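Local coordinates for putative rhamnosidase (Streptomyces avermitilis, PDB 3W5M), which hydrolyses terminal non-reducing alpha-L-rhamnose residues from alpha-L-rhamnosides, including citrus flavonoids and the arabinogalactan-protein gum arabic, at residues A[856-861]-A[923-928]. Sequence-based numbering, arbitrary orientation.
Sequences RLLPVL and GEWMYA
One face of the W925 indole rests on L858, whose CB stands 3.5 Å from the centroid of the five-membered ring and only 16° off its normal, a CH-pi contact made with the pyrrole part of the ring system. Further along the same side chain, L858 CD1 lies 3.8 Å from W925 CE3, so the leucine reaches across onto the six-membered ring as well. P859 approaches the pyrrole obliquely, its CD 3.8 Å from W925 CD1, the ring atom also nearest L858 CB. With CG anti to the backbone N (chi1 -176°), W925 carries its ring out from helix 923-929 to the backbone of helix 854-863, where L858 C approaches W925 CD1 to 3.3 Å. The two helices belong to the (alpha/alpha)6-barrel of this family 78 glycoside hydrolase, and the indole fills a buried contact between them, away from the catalytic and sugar-binding residues. Helix 867-875 adds to the packing: Y871 meets the indole edge-to-face, while A870 and L874 also touch it. T862 OG1, just beyond 856-861, hydrogen-bonds to W925 NE1, tying the indole N-H to the helix whose L858 packs over its face. Replacing W925 by an alanine would probably open a gap beside L858 and P859 and leave T862 OG1 without its indole partner. P859 has no amide hydrogen to give to the preceding turn, and helix 854-863 is kinked there.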
loop_
_atom_site.group_PDB
_atom_site.type_symbol
_atom_site.label_atom_id
_atom_site.label_comp_id
_atom_site.label_asym_id
_atom_site.label_seq_id
_atom_site.Cartn_x
_atom_site.Cartn_y
_atom_site.Cartn_z
ATOM N N ARG A 856 -3.868 -14.174 17.941
ATOM C CA ARG A 856 -4.295 -14.313 19.342
ATOM C C ARG A 856 -3.751 -15.574 20.028
ATOM O O ARG A 856 -3.923 -15.756 21.235
ATOM C CB ARG A 856 -5.842 -14.256 19.423
ATOM C CG ARG A 856 -6.456 -12.976 18.842
ATOM C CD ARG A 856 -7.979 -13.000 18.735
ATOM N NE ARG A 856 -8.514 -11.716 18.248
ATOM C CZ ARG A 856 -8.865 -10.685 19.023
ATOM N NH1 ARG A 856 -8.771 -10.761 20.346
ATOM N NH2 ARG A 856 -9.316 -9.561 18.470
ATOM N N LEU A 857 -3.072 -16.438 19.276
ATOM C CA LEU A 857 -2.672 -17.761 19.810
ATOM C C LEU A 857 -1.602 -17.698 20.910
ATOM O O LEU A 857 -1.792 -18.215 22.018
ATOM C CB LEU A 857 -2.221 -18.692 18.652
ATOM C CG LEU A 857 -1.570 -20.064 18.943
ATOM C CD1 LEU A 857 -2.591 -21.040 19.505
ATOM C CD2 LEU A 857 -0.942 -20.631 17.674
ATOM N N LEU A 858 -0.464 -17.078 20.624
ATOM C CA LEU A 858 0.587 -17.023 21.624
ATOM C C LEU A 858 0.149 -16.179 22.833
ATOM O O LEU A 858 0.432 -16.564 23.986
ATOM C CB LEU A 858 1.954 -16.591 21.053
ATOM C CG LEU A 858 2.683 -17.463 20.003
ATOM C CD1 LEU A 858 4.159 -17.115 19.919
ATOM C CD2 LEU A 858 2.532 -18.961 20.278
ATOM N N PRO A 859 -0.551 -15.040 22.599
ATOM C CA PRO A 859 -1.093 -14.281 23.757
ATOM C C PRO A 859 -2.055 -15.095 24.676
ATOM O O PRO A 859 -1.905 -15.060 25.906
ATOM C CB PRO A 859 -1.831 -13.114 23.088
ATOM C CG PRO A 859 -1.052 -12.887 21.834
ATOM C CD PRO A 859 -0.743 -14.291 21.339
ATOM N N VAL A 860 -3.003 -15.816 24.089
ATOM C CA VAL A 860 -3.918 -16.687 24.857
ATOM C C VAL A 860 -3.151 -17.758 25.641
ATOM O O VAL A 860 -3.423 -17.987 26.832
ATOM C CB VAL A 860 -4.987 -17.298 23.951
ATOM C CG1 VAL A 860 -5.609 -18.540 24.563
ATOM C CG2 VAL A 860 -6.058 -16.266 23.637
ATOM N N LEU A 861 -2.181 -18.393 24.986
ATOM C CA LEU A 861 -1.317 -19.373 25.646
ATOM C C LEU A 861 -0.614 -18.765 26.872
ATOM O O LEU A 861 -0.565 -19.387 27.920
ATOM C CB LEU A 861 -0.304 -19.994 24.663
ATOM C CG LEU A 861 -0.832 -21.008 23.646
ATOM C CD1 LEU A 861 0.271 -21.347 22.650
ATOM C CD2 LEU A 861 -1.316 -22.281 24.338
ATOM N N GLY A 923 4.531 -10.896 15.944
ATOM C CA GLY A 923 5.417 -9.830 16.383
ATOM C C GLY A 923 5.001 -9.256 17.721
ATOM O O GLY A 923 5.830 -9.087 18.588
ATOM N N GLU A 924 3.722 -8.940 17.878
ATOM C CA GLU A 924 3.270 -8.261 19.098
ATOM C C GLU A 924 3.504 -9.116 20.334
ATOM O O GLU A 924 3.774 -8.577 21.385
ATOM C CB GLU A 924 1.801 -7.859 19.028
ATOM C CG GLU A 924 0.814 -9.008 18.960
ATOM C CD GLU A 924 -0.624 -8.553 19.082
ATOM O OE1 GLU A 924 -0.964 -7.953 20.134
ATOM O OE2 GLU A 924 -1.420 -8.795 18.138
ATOM N N TRP A 925 3.403 -10.439 20.194
ATOM C CA TRP A 925 3.709 -11.336 21.316
ATOM C C TRP A 925 5.186 -11.261 21.705
ATOM O O TRP A 925 5.529 -11.195 22.882
ATOM C CB TRP A 925 3.269 -12.775 21.029
ATOM C CG TRP A 925 3.503 -13.684 22.228
ATOM C CD1 TRP A 925 2.592 -13.994 23.223
ATOM C CD2 TRP A 925 4.728 -14.366 22.573
ATOM N NE1 TRP A 925 3.187 -14.841 24.155
ATOM C CE2 TRP A 925 4.488 -15.076 23.782
ATOM C CE3 TRP A 925 5.999 -14.460 21.972
ATOM C CZ2 TRP A 925 5.474 -15.862 24.400
ATOM C CZ3 TRP A 925 6.980 -15.242 22.589
ATOM C CH2 TRP A 925 6.709 -15.934 23.790
ATOM N N MET A 926 6.075 -11.225 20.715
ATOM C CA MET A 926 7.469 -11.086 21.004
ATOM C C MET A 926 7.779 -9.759 21.702
ATOM O O MET A 926 8.601 -9.719 22.619
ATOM C CB MET A 926 8.298 -11.199 19.713
ATOM C CG MET A 926 8.206 -12.538 19.011
ATOM S SD MET A 926 9.693 -12.895 18.035
ATOM C CE MET A 926 9.549 -11.570 16.830
ATOM N N TYR A 927 7.150 -8.670 21.257
ATOM C CA TYR A 927 7.530 -7.356 21.744
ATOM C C TYR A 927 7.026 -7.210 23.172
ATOM O O TYR A 927 7.747 -6.695 24.018
ATOM C CB TYR A 927 7.019 -6.225 20.808
ATOM C CG TYR A 927 7.407 -6.449 19.358
ATOM C CD1 TYR A 927 8.624 -7.068 19.021
ATOM C CD2 TYR A 927 6.556 -6.085 18.325
ATOM C CE1 TYR A 927 8.974 -7.296 17.692
ATOM C CE2 TYR A 927 6.895 -6.332 16.994
ATOM C CZ TYR A 927 8.114 -6.915 16.687
ATOM O OH TYR A 927 8.439 -7.141 15.355
ATOM N N ALA A 928 5.833 -7.751 23.429
ATOM C CA ALA A 928 5.198 -7.682 24.754
ATOM C C ALA A 928 5.840 -8.623 25.778
ATOM O O ALA A 928 5.937 -8.275 26.950
ATOM C CB ALA A 928 3.699 -7.928 24.650
#